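Local coordinates for protein arginase, mitochondrial (Medicago truncatula, PDB 6VSS) that catalyses the manganese-dependent hydrolysis of L-arginine to urea and L-ornithine, and also converts agmatine to putrescine, at residues B[181-186]-B[295-300]; B[289-294]-B[329-334]; B[311-316]-B[323-328]. All blocks are in the same frame, centred on the assembly; numbering follows the deposited sequence.

Interaction 1 (B[181-186]-B[295-300]). With MN (manganese (II) ion), chain I; MN (manganese (II) ion), chain J.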
ATOM      1  N   LEU B 181       6.205  30.555  17.723  1.00 25.47           N
ATOM      2  CA  LEU B 181       7.107  29.794  16.855  1.00 24.73           C
ATOM      3  C   LEU B 181       6.185  28.846  16.121  1.00 24.62           C
ATOM      4  O   LEU B 181       5.460  28.115  16.814  1.00 23.53           O
ATOM      5  CB  LEU B 181       8.106  29.005  17.693  1.00 24.01           C
ATOM      6  CG  LEU B 181       8.937  28.029  16.868  1.00 23.69           C
ATOM      7  CD1 LEU B 181       9.672  28.751  15.756  1.00 23.59           C
ATOM      8  CD2 LEU B 181       9.898  27.292  17.803  1.00 24.32           C
ATOM      9  N   HIS B 182       6.148  28.964  14.794  1.00 24.50           N
ATOM     10  CA  HIS B 182       5.141  28.320  13.934  1.00 24.53           C
ATOM     11  C   HIS B 182       5.918  27.545  12.885  1.00 25.31           C
ATOM     12  O   HIS B 182       6.644  28.187  12.098  1.00 27.12           O
ATOM     13  CB  HIS B 182       4.187  29.385  13.417  1.00 25.10           C
ATOM     14  CG  HIS B 182       3.344  28.976  12.246  1.00 25.35           C
ATOM     15  ND1 HIS B 182       3.010  29.869  11.233  1.00 25.47           N
ATOM     16  CD2 HIS B 182       2.707  27.821  11.964  1.00 24.90           C
ATOM     17  CE1 HIS B 182       2.192  29.267  10.389  1.00 25.86           C
ATOM     18  NE2 HIS B 182       2.017  27.999  10.807  1.00 25.10           N
ATOM     19  N   PHE B 183       5.799  26.229  12.889  1.00 24.77           N
ATOM     20  CA  PHE B 183       6.343  25.334  11.835  1.00 25.41           C
ATOM     21  C   PHE B 183       5.245  25.049  10.822  1.00 25.69           C
ATOM     22  O   PHE B 183       4.180  24.587  11.186  1.00 24.82           O
ATOM     23  CB  PHE B 183       6.881  24.040  12.431  1.00 25.14           C
ATOM     24  CG  PHE B 183       8.027  24.241  13.387  1.00 25.16           C
ATOM     25  CD1 PHE B 183       7.797  24.387  14.749  1.00 25.64           C
ATOM     26  CD2 PHE B 183       9.343  24.163  12.962  1.00 25.74           C
ATOM     27  CE1 PHE B 183       8.841  24.516  15.657  1.00 24.59           C
ATOM     28  CE2 PHE B 183      10.394  24.327  13.870  1.00 25.54           C
ATOM     29  CZ  PHE B 183      10.132  24.525  15.202  1.00 25.42           C
ATOM     30  N   ASP B 184       5.533  25.301   9.559  1.00 25.84           N
ATOM     31  CA  ASP B 184       4.525  25.084   8.503  1.00 26.22           C
ATOM     32  C   ASP B 184       5.189  25.096   7.121  1.00 25.66           C
ATOM     33  O   ASP B 184       6.143  25.815   6.964  1.00 26.21           O
ATOM     34  CB  ASP B 184       3.473  26.168   8.660  1.00 25.99           C
ATOM     35  CG  ASP B 184       2.095  25.733   8.221  1.00 26.43           C
ATOM     36  OD1 ASP B 184       1.959  24.903   7.287  1.00 27.77           O
ATOM     37  OD2 ASP B 184       1.191  26.141   8.918  1.00 29.49           O
ATOM     38  N   ALA B 185       4.665  24.377   6.136  1.00 25.25           N
ATOM     39  CA  ALA B 185       4.953  24.640   4.704  1.00 25.43           C
ATOM     40  C   ALA B 185       4.304  25.963   4.258  1.00 26.61           C
ATOM     41  O   ALA B 185       4.817  26.579   3.263  1.00 25.82           O
ATOM     42  CB  ALA B 185       4.501  23.491   3.847  1.00 24.86           C
ATOM     43  N   HIS B 186       3.260  26.419   4.955  1.00 26.86           N
ATOM     44  CA  HIS B 186       2.290  27.427   4.459  1.00 28.14           C
ATOM     45  C   HIS B 186       2.200  28.528   5.488  1.00 28.08           C
ATOM     46  O   HIS B 186       2.150  28.254   6.670  1.00 26.25           O
ATOM     47  CB  HIS B 186       0.875  26.851   4.274  1.00 29.64           C
ATOM     48  CG  HIS B 186       0.840  25.566   3.525  1.00 29.37           C
ATOM     49  ND1 HIS B 186       0.755  24.305   4.162  1.00 30.52           N
ATOM     50  CD2 HIS B 186       0.916  25.344   2.187  1.00 30.26           C
ATOM     51  CE1 HIS B 186       0.826  23.382   3.187  1.00 29.59           C
ATOM     52  NE2 HIS B 186       0.898  23.985   1.972  1.00 29.38           N
ATOM     53  N   LEU B 295      13.580  19.410  15.838  1.00 29.51           N
ATOM     54  CA  LEU B 295      14.059  19.061  17.206  1.00 30.98           C
ATOM     55  C   LEU B 295      15.207  20.013  17.578  1.00 31.79           C
ATOM     56  O   LEU B 295      15.294  20.438  18.727  1.00 31.50           O
ATOM     57  CB  LEU B 295      14.522  17.595  17.264  1.00 31.09           C
ATOM     58  CG  LEU B 295      13.427  16.550  17.122  1.00 31.56           C
ATOM     59  CD1 LEU B 295      13.937  15.142  17.312  1.00 32.53           C
ATOM     60  CD2 LEU B 295      12.305  16.800  18.090  1.00 32.27           C
ATOM     61  N   ASN B 296      16.098  20.302  16.640  1.00 32.56           N
ATOM     62  CA  ASN B 296      17.219  21.256  16.880  1.00 32.60           C
ATOM     63  C   ASN B 296      16.667  22.613  17.344  1.00 33.50           C
ATOM     64  O   ASN B 296      17.135  23.171  18.375  1.00 32.79           O
ATOM     65  CB  ASN B 296      18.068  21.415  15.634  1.00 32.36           C
ATOM     66  CG  ASN B 296      18.848  20.162  15.302  1.00 32.36           C
ATOM     67  OD1 ASN B 296      18.991  19.279  16.136  1.00 32.99           O
ATOM     68  ND2 ASN B 296      19.361  20.076  14.091  1.00 32.78           N
ATOM     69  N   ILE B 297      15.713  23.150  16.608  1.00 31.79           N
ATOM     70  CA  ILE B 297      15.125  24.473  16.941  1.00 33.65           C
ATOM     71  C   ILE B 297      14.435  24.390  18.312  1.00 33.77           C
ATOM     72  O   ILE B 297      14.561  25.324  19.146  1.00 33.02           O
ATOM     73  CB  ILE B 297      14.203  24.932  15.799  1.00 33.03           C
ATOM     74  CG1 ILE B 297      15.047  25.206  14.546  1.00 34.03           C
ATOM     75  CG2 ILE B 297      13.409  26.132  16.275  1.00 33.75           C
ATOM     76  CD1 ILE B 297      14.300  25.404  13.243  1.00 35.30           C
ATOM     77  N   LEU B 298      13.751  23.286  18.571  1.00 34.71           N
ATOM     78  CA  LEU B 298      12.845  23.191  19.736  1.00 36.62           C
ATOM     79  C   LEU B 298      13.688  22.946  20.986  1.00 36.79           C
ATOM     80  O   LEU B 298      13.434  23.593  22.048  1.00 34.86           O
ATOM     81  CB  LEU B 298      11.856  22.061  19.438  1.00 38.78           C
ATOM     82  CG  LEU B 298      10.628  21.996  20.315  1.00 40.82           C
ATOM     83  CD1 LEU B 298       9.905  23.339  20.372  1.00 42.50           C
ATOM     84  CD2 LEU B 298       9.723  20.906  19.797  1.00 42.24           C
ATOM     85  N   GLN B 299      14.710  22.104  20.833  1.00 36.87           N
ATOM     86  CA  GLN B 299      15.661  21.754  21.902  1.00 38.08           C
ATOM     87  C   GLN B 299      16.423  23.019  22.289  1.00 39.28           C
ATOM     88  O   GLN B 299      16.653  23.226  23.472  1.00 41.00           O
ATOM     89  CB  GLN B 299      16.531  20.554  21.478  1.00 38.67           C
ATOM     90  CG  GLN B 299      15.719  19.252  21.464  1.00 40.07           C
ATOM     91  CD  GLN B 299      16.433  18.012  20.955  1.00 42.85           C
ATOM     92  OE1 GLN B 299      17.524  18.090  20.384  1.00 43.77           O
ATOM     93  NE2 GLN B 299      15.824  16.846  21.160  1.00 45.75           N
ATOM     94  N   ASN B 300      16.703  23.900  21.352  1.00 39.54           N
ATOM     95  CA  ASN B 300      17.517  25.108  21.601  1.00 40.45           C
ATOM     96  C   ASN B 300      16.628  26.276  22.048  1.00 39.43           C
ATOM     97  O   ASN B 300      17.165  27.211  22.584  1.00 37.19           O
ATOM     98  CB  ASN B 300      18.336  25.462  20.359  1.00 43.49           C
ATOM     99  CG  ASN B 300      19.611  24.651  20.246  1.00 45.78           C
ATOM    100  OD1 ASN B 300      20.512  24.794  21.073  1.00 51.08           O
ATOM    101  ND2 ASN B 300      19.714  23.815  19.233  1.00 46.45           N
TER
HETATM  102 MN    MN I 401       0.439  23.565   6.340  1.00 29.23          MN
HETATM  103 MN    MN J 402      -0.769  25.354   8.598  1.00 34.73          MN
HETATM  104  O   HOH W   1      -0.894  25.259   6.540  1.00 29.70           O
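Phe183 and Leu181 share one partner, Ile297, and meet it mainly through a single methyl group. CG2 of Ile297 stands 3.8 Å from Phe183 CZ, at the end of the ring, and the same methyl comes within 4.0 Å of Leu181 CD2. Phe183 and Ile297 run past one another in opposite directions, whereas Leu181 approaches Ile297 at a slant. The two branches of Ile297 share the ring: CG2, placed opposite the backbone N, meets CZ, and CG1, beside that N, carries CD1 to 4.1 Å from Phe183 CE2. No hydrogen bond crosses from strand to helix; Val219 of the neighbouring strand 213-221 adds to the same apolar layer.

The contact is an example of strand alternation in an alpha/beta fold. Leu181 and Phe183 face helix 291-300, and His182 between them points to the other side of the sheet, where it stacks on Phe204. Beyond the end of strand 178-183 the chain turns to metal chemistry. Asp184 bridges the two manganese ions, OD1 binding the chain I ion at 2.2 Å and OD2 the chain J ion at 2.1 Å, and water 1 spans the same pair. His186 ND1 ligates the chain I ion at 2.3 Å. His160, Asp188, Asp269 and Asp271 complete the cluster.

A second shell steadies the bridging carboxylate. His182 NE2 donates to the anti lone pair of Asp184 OD2 over 2.8 Å, and an Asx turn brings His186 N to Asp184 OD1 from above the carboxylate plane. Each carboxylate oxygen thus holds a metal and accepts an N-H, which should limit rotation of the carboxylate group. Metal and hydrogen bonds fix Asp184, while the strand residues just before it meet the helix through hydrocarbon alone, and the water between the metals is consistent with the metal-activated nucleophile of arginases.

Interaction 2 (B[289-294]-B[329-334])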
ATOM      1  N   LEU B 289      11.215  20.323   5.836  1.00 24.11           N
ATOM      2  CA  LEU B 289      12.155  20.075   6.968  1.00 24.14           C
ATOM      3  C   LEU B 289      12.409  18.574   7.178  1.00 24.51           C
ATOM      4  O   LEU B 289      11.519  17.747   6.888  1.00 23.49           O
ATOM      5  CB  LEU B 289      11.572  20.687   8.221  1.00 23.25           C
ATOM      6  CG  LEU B 289      11.379  22.192   8.152  1.00 23.55           C
ATOM      7  CD1 LEU B 289      10.533  22.682   9.306  1.00 24.06           C
ATOM      8  CD2 LEU B 289      12.700  22.887   8.136  1.00 24.16           C
ATOM      9  N   LEU B 290      13.559  18.246   7.718  1.00 25.04           N
ATOM     10  CA  LEU B 290      13.777  16.897   8.268  1.00 26.58           C
ATOM     11  C   LEU B 290      13.325  16.937   9.715  1.00 26.07           C
ATOM     12  O   LEU B 290      13.186  18.029  10.315  1.00 25.87           O
ATOM     13  CB  LEU B 290      15.241  16.470   8.158  1.00 28.10           C
ATOM     14  CG  LEU B 290      15.866  16.590   6.771  1.00 28.46           C
ATOM     15  CD1 LEU B 290      17.365  16.290   6.865  1.00 28.85           C
ATOM     16  CD2 LEU B 290      15.159  15.656   5.801  1.00 28.44           C
ATOM     17  N   PHE B 291      13.026  15.761  10.229  1.00 26.23           N
ATOM     18  CA  PHE B 291      12.485  15.612  11.592  1.00 27.58           C
ATOM     19  C   PHE B 291      13.398  16.333  12.613  1.00 27.71           C
ATOM     20  O   PHE B 291      12.914  17.128  13.457  1.00 27.23           O
ATOM     21  CB  PHE B 291      12.248  14.139  11.935  1.00 27.34           C
ATOM     22  CG  PHE B 291      11.422  14.013  13.185  1.00 27.71           C
ATOM     23  CD1 PHE B 291      10.037  14.016  13.129  1.00 28.91           C
ATOM     24  CD2 PHE B 291      12.015  13.982  14.439  1.00 29.62           C
ATOM     25  CE1 PHE B 291       9.256  13.933  14.283  1.00 28.56           C
ATOM     26  CE2 PHE B 291      11.234  13.901  15.593  1.00 29.85           C
ATOM     27  CZ  PHE B 291       9.860  13.885  15.513  1.00 28.52           C
ATOM     28  N   ARG B 292      14.691  16.094  12.484  1.00 29.20           N
ATOM     29  CA  ARG B 292      15.785  16.607  13.339  1.00 31.18           C
ATOM     30  C   ARG B 292      15.888  18.134  13.194  1.00 31.86           C
ATOM     31  O   ARG B 292      16.458  18.766  14.052  1.00 33.19           O
ATOM     32  CB  ARG B 292      16.974  15.735  12.904  1.00 32.75           C
ATOM     33  CG  ARG B 292      18.314  16.023  13.552  1.00 35.11           C
ATOM     34  CD  ARG B 292      18.526  15.503  14.958  1.00 35.05           C
ATOM     35  NE  ARG B 292      17.859  14.230  15.176  1.00 34.85           N
ATOM     36  CZ  ARG B 292      17.415  13.786  16.373  1.00 35.10           C
ATOM     37  NH1 ARG B 292      17.541  14.528  17.460  1.00 33.96           N
ATOM     38  NH2 ARG B 292      16.801  12.608  16.456  1.00 34.39           N
ATOM     39  N   ASP B 293      15.402  18.760  12.132  1.00 30.87           N
ATOM     40  CA  ASP B 293      15.468  20.250  12.071  1.00 30.64           C
ATOM     41  C   ASP B 293      14.498  20.834  13.105  1.00 29.13           C
ATOM     42  O   ASP B 293      14.860  21.734  13.862  1.00 28.19           O
ATOM     43  CB  ASP B 293      15.059  20.798  10.697  1.00 32.17           C
ATOM     44  CG  ASP B 293      16.045  20.581   9.574  1.00 32.28           C
ATOM     45  OD1 ASP B 293      17.198  20.930   9.750  1.00 33.67           O
ATOM     46  OD2 ASP B 293      15.621  20.119   8.521  1.00 32.31           O
ATOM     47  N   ILE B 294      13.284  20.312  13.176  1.00 27.43           N
ATOM     48  CA  ILE B 294      12.310  20.789  14.205  1.00 27.95           C
ATOM     49  C   ILE B 294      12.912  20.553  15.615  1.00 28.90           C
ATOM     50  O   ILE B 294      12.731  21.422  16.520  1.00 26.55           O
ATOM     51  CB  ILE B 294      10.948  20.097  14.027  1.00 27.45           C
ATOM     52  CG1 ILE B 294      10.403  20.337  12.610  1.00 27.86           C
ATOM     53  CG2 ILE B 294       9.965  20.570  15.088  1.00 28.10           C
ATOM     54  CD1 ILE B 294       8.980  19.962  12.418  1.00 27.91           C
ATOM     55  N   ALA B 329       3.287  11.969  17.118  1.00 22.01           N
ATOM     56  CA  ALA B 329       3.383  11.546  18.535  1.00 22.44           C
ATOM     57  C   ALA B 329       4.740  11.979  19.107  1.00 23.56           C
ATOM     58  O   ALA B 329       4.760  12.622  20.165  1.00 23.63           O
ATOM     59  CB  ALA B 329       3.173  10.070  18.641  1.00 22.17           C
ATOM     60  N   LYS B 330       5.822  11.817  18.332  1.00 24.99           N
ATOM     61  CA  LYS B 330       7.164  12.278  18.732  1.00 25.84           C
ATOM     62  C   LYS B 330       7.247  13.809  18.785  1.00 25.49           C
ATOM     63  O   LYS B 330       7.884  14.314  19.689  1.00 24.72           O
ATOM     64  CB  LYS B 330       8.237  11.711  17.818  1.00 26.78           C
ATOM     65  CG  LYS B 330       9.625  12.031  18.353  1.00 27.44           C
ATOM     66  CD  LYS B 330      10.744  11.106  17.898  1.00 28.34           C
ATOM     67  CE  LYS B 330      12.075  11.525  18.515  1.00 29.88           C
ATOM     68  NZ  LYS B 330      13.120  10.500  18.310  1.00 31.29           N
ATOM     69  N   LEU B 331       6.662  14.533  17.835  1.00 25.59           N
ATOM     70  CA  LEU B 331       6.530  16.020  17.955  1.00 25.76           C
ATOM     71  C   LEU B 331       5.799  16.367  19.253  1.00 25.47           C
ATOM     72  O   LEU B 331       6.263  17.275  19.943  1.00 26.14           O
ATOM     73  CB  LEU B 331       5.865  16.650  16.724  1.00 25.30           C
ATOM     74  CG  LEU B 331       6.602  16.388  15.403  1.00 25.62           C
ATOM     75  CD1 LEU B 331       5.737  16.800  14.233  1.00 25.70           C
ATOM     76  CD2 LEU B 331       7.935  17.119  15.371  1.00 25.55           C
ATOM     77  N   VAL B 332       4.726  15.669  19.596  1.00 25.86           N
ATOM     78  CA  VAL B 332       3.963  15.949  20.851  1.00 26.17           C
ATOM     79  C   VAL B 332       4.883  15.679  22.043  1.00 25.85           C
ATOM     80  O   VAL B 332       4.919  16.509  22.973  1.00 24.16           O
ATOM     81  CB  VAL B 332       2.634  15.168  20.955  1.00 26.63           C
ATOM     82  CG1 VAL B 332       1.868  15.542  22.202  1.00 26.38           C
ATOM     83  CG2 VAL B 332       1.715  15.494  19.786  1.00 27.88           C
ATOM     84  N   ARG B 333       5.601  14.565  22.034  1.00 26.13           N
ATOM     85  CA  ARG B 333       6.453  14.152  23.180  1.00 27.61           C
ATOM     86  C   ARG B 333       7.547  15.201  23.403  1.00 27.37           C
ATOM     87  O   ARG B 333       7.774  15.599  24.534  1.00 28.28           O
ATOM     88  CB  ARG B 333       7.055  12.766  22.956  1.00 28.60           C
ATOM     89  CG  ARG B 333       6.054  11.649  23.216  1.00 29.97           C
ATOM     90  CD  ARG B 333       6.346  10.382  22.422  1.00 32.15           C
ATOM     91  NE  ARG B 333       7.655   9.846  22.764  1.00 34.39           N
ATOM     92  CZ  ARG B 333       7.925   8.601  23.128  1.00 36.40           C
ATOM     93  NH1 ARG B 333       6.967   7.703  23.250  1.00 38.52           N
ATOM     94  NH2 ARG B 333       9.158   8.291  23.489  1.00 38.53           N
ATOM     95  N   GLU B 334       8.174  15.687  22.355  1.00 26.88           N
ATOM     96  CA  GLU B 334       9.301  16.590  22.527  1.00 27.34           C
ATOM     97  C   GLU B 334       8.758  17.982  22.877  1.00 27.98           C
ATOM     98  O   GLU B 334       9.403  18.674  23.643  1.00 27.27           O
ATOM     99  CB  GLU B 334      10.139  16.469  21.284  1.00 28.32           C
ATOM    100  CG  GLU B 334      10.692  15.068  21.085  1.00 29.90           C
ATOM    101  CD  GLU B 334      11.710  14.630  22.130  1.00 31.26           C
ATOM    102  OE1 GLU B 334      12.514  15.468  22.587  1.00 31.75           O
ATOM    103  OE2 GLU B 334      11.666  13.461  22.504  1.00 33.49           O
TER
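Lys330 NZ, at the tip of a side chain that passes the Phe291 ring at an angle, is gripped by a salt bridge to Glu102 OE2 and a hydrogen bond to Pro286 O of a second subunit. Arg292 NH1 also pairs with Glu102, through OE1, so that one carboxylate gathers both cations at this subunit boundary. The two segments belong to helices 291-300 and 323-339 of the arginase alpha/beta fold, which pack against each other, and no hydrogen bond joins them.

Phe291 carries most of the contact. Its CG is anti to the backbone N (chi1 -167°), which sends the ring across to the other helix. There CZ approaches Lys330 CG at 3.4 Å, a close apolar contact, while the lysine chain, extended beyond CG, carries its methylenes obliquely past the ring. Leu331 takes the CE1 side of the same ring tip, its CD2 3.6 Å from Phe291 CE1, the two side chains sliding past each other in opposite directions.

At the start of helix 291-300, Asp293 OD2 receives the N-H of Leu290, the N-cap residue, over 2.9 Å. One turn into the helix, Ile294 crosses Leu331 at about a right angle, its CG2 methyl 4.0 Å from Leu331 CD2.

Interaction 3 (B[311-316]-B[323-328])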
ATOM      1  N   VAL B 311      -0.853  19.989  14.529  1.00 21.55           N
ATOM      2  CA  VAL B 311      -2.001  20.043  13.595  1.00 22.10           C
ATOM      3  C   VAL B 311      -1.664  19.398  12.260  1.00 22.23           C
ATOM      4  O   VAL B 311      -0.478  19.235  12.000  1.00 21.12           O
ATOM      5  CB  VAL B 311      -2.466  21.484  13.411  1.00 22.73           C
ATOM      6  CG1 VAL B 311      -2.870  22.040  14.776  1.00 23.19           C
ATOM      7  CG2 VAL B 311      -1.438  22.375  12.754  1.00 23.15           C
ATOM      8  N   GLU B 312      -2.738  19.022  11.549  1.00 21.91           N
ATOM      9  CA  GLU B 312      -2.757  18.669  10.133  1.00 22.30           C
ATOM     10  C   GLU B 312      -2.164  17.248   9.964  1.00 22.37           C
ATOM     11  O   GLU B 312      -2.066  16.811   8.805  1.00 22.21           O
ATOM     12  CB  GLU B 312      -1.977  19.708   9.305  1.00 22.78           C
ATOM     13  CG  GLU B 312      -2.658  21.067   9.139  1.00 23.31           C
ATOM     14  CD  GLU B 312      -3.833  21.203   8.191  1.00 24.17           C
ATOM     15  OE1 GLU B 312      -4.649  22.160   8.398  1.00 25.24           O
ATOM     16  OE2 GLU B 312      -3.989  20.349   7.305  1.00 24.98           O
ATOM     17  N   TYR B 313      -1.955  16.448  11.031  1.00 22.28           N
ATOM     18  CA  TYR B 313      -1.813  14.983  10.829  1.00 22.28           C
ATOM     19  C   TYR B 313      -3.158  14.491  10.239  1.00 22.64           C
ATOM     20  O   TYR B 313      -4.205  14.777  10.820  1.00 22.18           O
ATOM     21  CB  TYR B 313      -1.446  14.179  12.082  1.00 22.26           C
ATOM     22  CG  TYR B 313      -1.535  12.690  11.866  1.00 21.99           C
ATOM     23  CD1 TYR B 313      -1.011  12.097  10.727  1.00 22.18           C
ATOM     24  CD2 TYR B 313      -2.142  11.846  12.791  1.00 22.38           C
ATOM     25  CE1 TYR B 313      -1.078  10.721  10.528  1.00 22.22           C
ATOM     26  CE2 TYR B 313      -2.262  10.478  12.577  1.00 22.18           C
ATOM     27  CZ  TYR B 313      -1.697   9.905  11.459  1.00 22.68           C
ATOM     28  OH  TYR B 313      -1.745   8.534  11.271  1.00 23.22           O
ATOM     29  N   ASN B 314      -3.099  13.769   9.108  1.00 22.97           N
ATOM     30  CA  ASN B 314      -4.269  13.193   8.398  1.00 23.10           C
ATOM     31  C   ASN B 314      -4.049  11.690   8.312  1.00 22.97           C
ATOM     32  O   ASN B 314      -3.402  11.182   7.397  1.00 22.88           O
ATOM     33  CB  ASN B 314      -4.386  13.878   7.026  1.00 23.25           C
ATOM     34  CG  ASN B 314      -5.646  13.471   6.286  1.00 23.65           C
ATOM     35  OD1 ASN B 314      -6.218  12.427   6.600  1.00 23.60           O
ATOM     36  ND2 ASN B 314      -6.076  14.291   5.322  1.00 23.52           N
ATOM     37  N   PRO B 315      -4.641  10.901   9.219  1.00 23.36           N
ATOM     38  CA  PRO B 315      -4.471   9.457   9.188  1.00 24.06           C
ATOM     39  C   PRO B 315      -5.048   8.766   7.944  1.00 25.02           C
ATOM     40  O   PRO B 315      -4.583   7.734   7.588  1.00 25.15           O
ATOM     41  CB  PRO B 315      -5.204   8.952  10.446  1.00 23.99           C
ATOM     42  CG  PRO B 315      -5.935  10.114  11.026  1.00 23.64           C
ATOM     43  CD  PRO B 315      -5.483  11.368  10.323  1.00 23.33           C
ATOM     44  N   GLN B 316      -6.002   9.380   7.265  1.00 27.20           N
ATOM     45  CA  GLN B 316      -6.531   8.865   5.971  1.00 28.30           C
ATOM     46  C   GLN B 316      -5.479   8.983   4.882  1.00 27.32           C
ATOM     47  O   GLN B 316      -5.733   8.401   3.888  1.00 27.48           O
ATOM     48  CB  GLN B 316      -7.737   9.644   5.447  1.00 29.60           C
ATOM     49  CG  GLN B 316      -8.949   9.437   6.323  1.00 31.82           C
ATOM     50  CD  GLN B 316     -10.228  10.060   5.823  1.00 33.01           C
ATOM     51  OE1 GLN B 316     -10.504  11.214   6.103  1.00 34.23           O
ATOM     52  NE2 GLN B 316     -11.080   9.261   5.192  1.00 36.32           N
ATOM     53  N   ILE B 323       3.206   5.552   9.959  1.00 26.91           N
ATOM     54  CA  ILE B 323       4.462   6.303  10.257  1.00 26.08           C
ATOM     55  C   ILE B 323       4.152   7.746  10.695  1.00 24.33           C
ATOM     56  O   ILE B 323       4.730   8.189  11.645  1.00 23.36           O
ATOM     57  CB  ILE B 323       5.474   6.221   9.093  1.00 27.33           C
ATOM     58  CG1 ILE B 323       6.863   6.709   9.495  1.00 28.96           C
ATOM     59  CG2 ILE B 323       4.989   6.890   7.827  1.00 26.94           C
ATOM     60  CD1 ILE B 323       7.351   6.180  10.807  1.00 30.27           C
ATOM     61  N   THR B 324       3.226   8.417  10.049  1.00 22.64           N
ATOM     62  CA  THR B 324       2.973   9.830  10.405  1.00 22.42           C
ATOM     63  C   THR B 324       2.343   9.927  11.785  1.00 21.79           C
ATOM     64  O   THR B 324       2.586  10.908  12.441  1.00 21.99           O
ATOM     65  CB  THR B 324       2.184  10.603   9.361  1.00 22.10           C
ATOM     66  OG1 THR B 324       2.789  10.252   8.140  1.00 22.13           O
ATOM     67  CG2 THR B 324       2.228  12.099   9.521  1.00 21.74           C
ATOM     68  N   ALA B 325       1.572   8.953  12.240  1.00 22.63           N
ATOM     69  CA  ALA B 325       1.043   8.975  13.623  1.00 22.57           C
ATOM     70  C   ALA B 325       2.224   9.047  14.612  1.00 22.21           C
ATOM     71  O   ALA B 325       2.199   9.853  15.571  1.00 21.13           O
ATOM     72  CB  ALA B 325       0.165   7.777  13.880  1.00 23.16           C
ATOM     73  N   LEU B 326       3.237   8.213  14.352  1.00 22.49           N
ATOM     74  CA  LEU B 326       4.479   8.157  15.167  1.00 23.80           C
ATOM     75  C   LEU B 326       5.216   9.496  15.066  1.00 22.61           C
ATOM     76  O   LEU B 326       5.650   9.999  16.114  1.00 21.20           O
ATOM     77  CB  LEU B 326       5.354   7.010  14.652  1.00 26.45           C
ATOM     78  CG  LEU B 326       5.018   5.636  15.222  1.00 30.07           C
ATOM     79  CD1 LEU B 326       5.960   4.575  14.678  1.00 32.97           C
ATOM     80  CD2 LEU B 326       5.063   5.660  16.741  1.00 31.81           C
ATOM     81  N   VAL B 327       5.326  10.057  13.857  1.00 21.12           N
ATOM     82  CA  VAL B 327       5.974  11.366  13.705  1.00 20.88           C
ATOM     83  C   VAL B 327       5.210  12.424  14.563  1.00 20.81           C
ATOM     84  O   VAL B 327       5.811  13.221  15.327  1.00 20.62           O
ATOM     85  CB  VAL B 327       6.056  11.693  12.197  1.00 20.48           C
ATOM     86  CG1 VAL B 327       6.296  13.153  11.956  1.00 20.29           C
ATOM     87  CG2 VAL B 327       7.084  10.824  11.447  1.00 20.29           C
ATOM     88  N   ALA B 328       3.932  12.540  14.398  1.00 20.41           N
ATOM     89  CA  ALA B 328       3.119  13.506  15.176  1.00 20.75           C
ATOM     90  C   ALA B 328       3.294  13.237  16.699  1.00 21.31           C
ATOM     91  O   ALA B 328       3.440  14.183  17.459  1.00 21.14           O
ATOM     92  CB  ALA B 328       1.700  13.358  14.694  1.00 20.34           C
TER
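Tyr313 lays its ring against the first turn of helix 323-339, and the packing is tightest along the CD1-CE1 side of that ring and at its hydroxyl. Thr324 presents its methyl to one side, CG2 standing 3.5 Å from Tyr313 CD1, and the two side chains pass at a slant. Farther out, Ala325 CA sits over the ring face, 4.0 Å from the centroid and 29° off the ring normal, a CH-pi contact. Ala325 CB then closes on the phenol end, 3.3 Å from Tyr313 OH. Thr324 O lies over the same face toward the rim, and the opposite face is met by Pro315 N, so the ring is sandwiched between its own loop and the helix. An anti placement of CG relative to the backbone N, at chi1 171°, carries the ring from the loop onto the helix.

The fold element here is the connection from strand 305-311 to helix 323-339, the last strand and last helix of the alpha/beta chain. Asp318, within this connection, ties its two ends: OD2 bonds both Tyr313 OH and Ala325 N, and OD1 bonds Thr324 OG1. The hydroxyl end of the ring is thereby fixed, and the buried Thr324 OG1 is satisfied by Asp318 together with Gly280 N. Glu312, thought to bind substrate, directly precedes this anchored tyrosine, and its OE1 is held by His160 N and His200 ND1.

Packing is slacker at the root of the tyrosine, where the backbones come nearest yet Tyr313 CB and Ala328 CB stay 4.2 Å apart. Toward Gln316 the segment is looser still. Gln316 is partly exposed; its backbone N makes a weak bond to Asn314 OD1 at 3.1 Å, and its NE2 reaches weakly to Glu90 of a third subunit.

Along the chain the segments come in the order 181-186, 289-294, 295-300, 311-316, 323-328 and 329-334, so interactions 1 and 2 interlock while interaction 3 falls within the span of interaction 2. Helix 291-300 serves interactions 1 and 2, whose centres are about 8 Å apart and which touch through Phe183 CZ and Ile294 CG2. Helix 323-339 serves interactions 2 and 3, centred about 12 Å apart, where Phe291 CE1 packs on Val327 O. Interactions 1 and 3 lie about 17 Å apart between centres. A continuous path of packing therefore runs from the strand that leads into the manganese ligands through two helices to the loop of Glu312, thought to bind substrate, and interactions 2 and 3 also touch a second subunit.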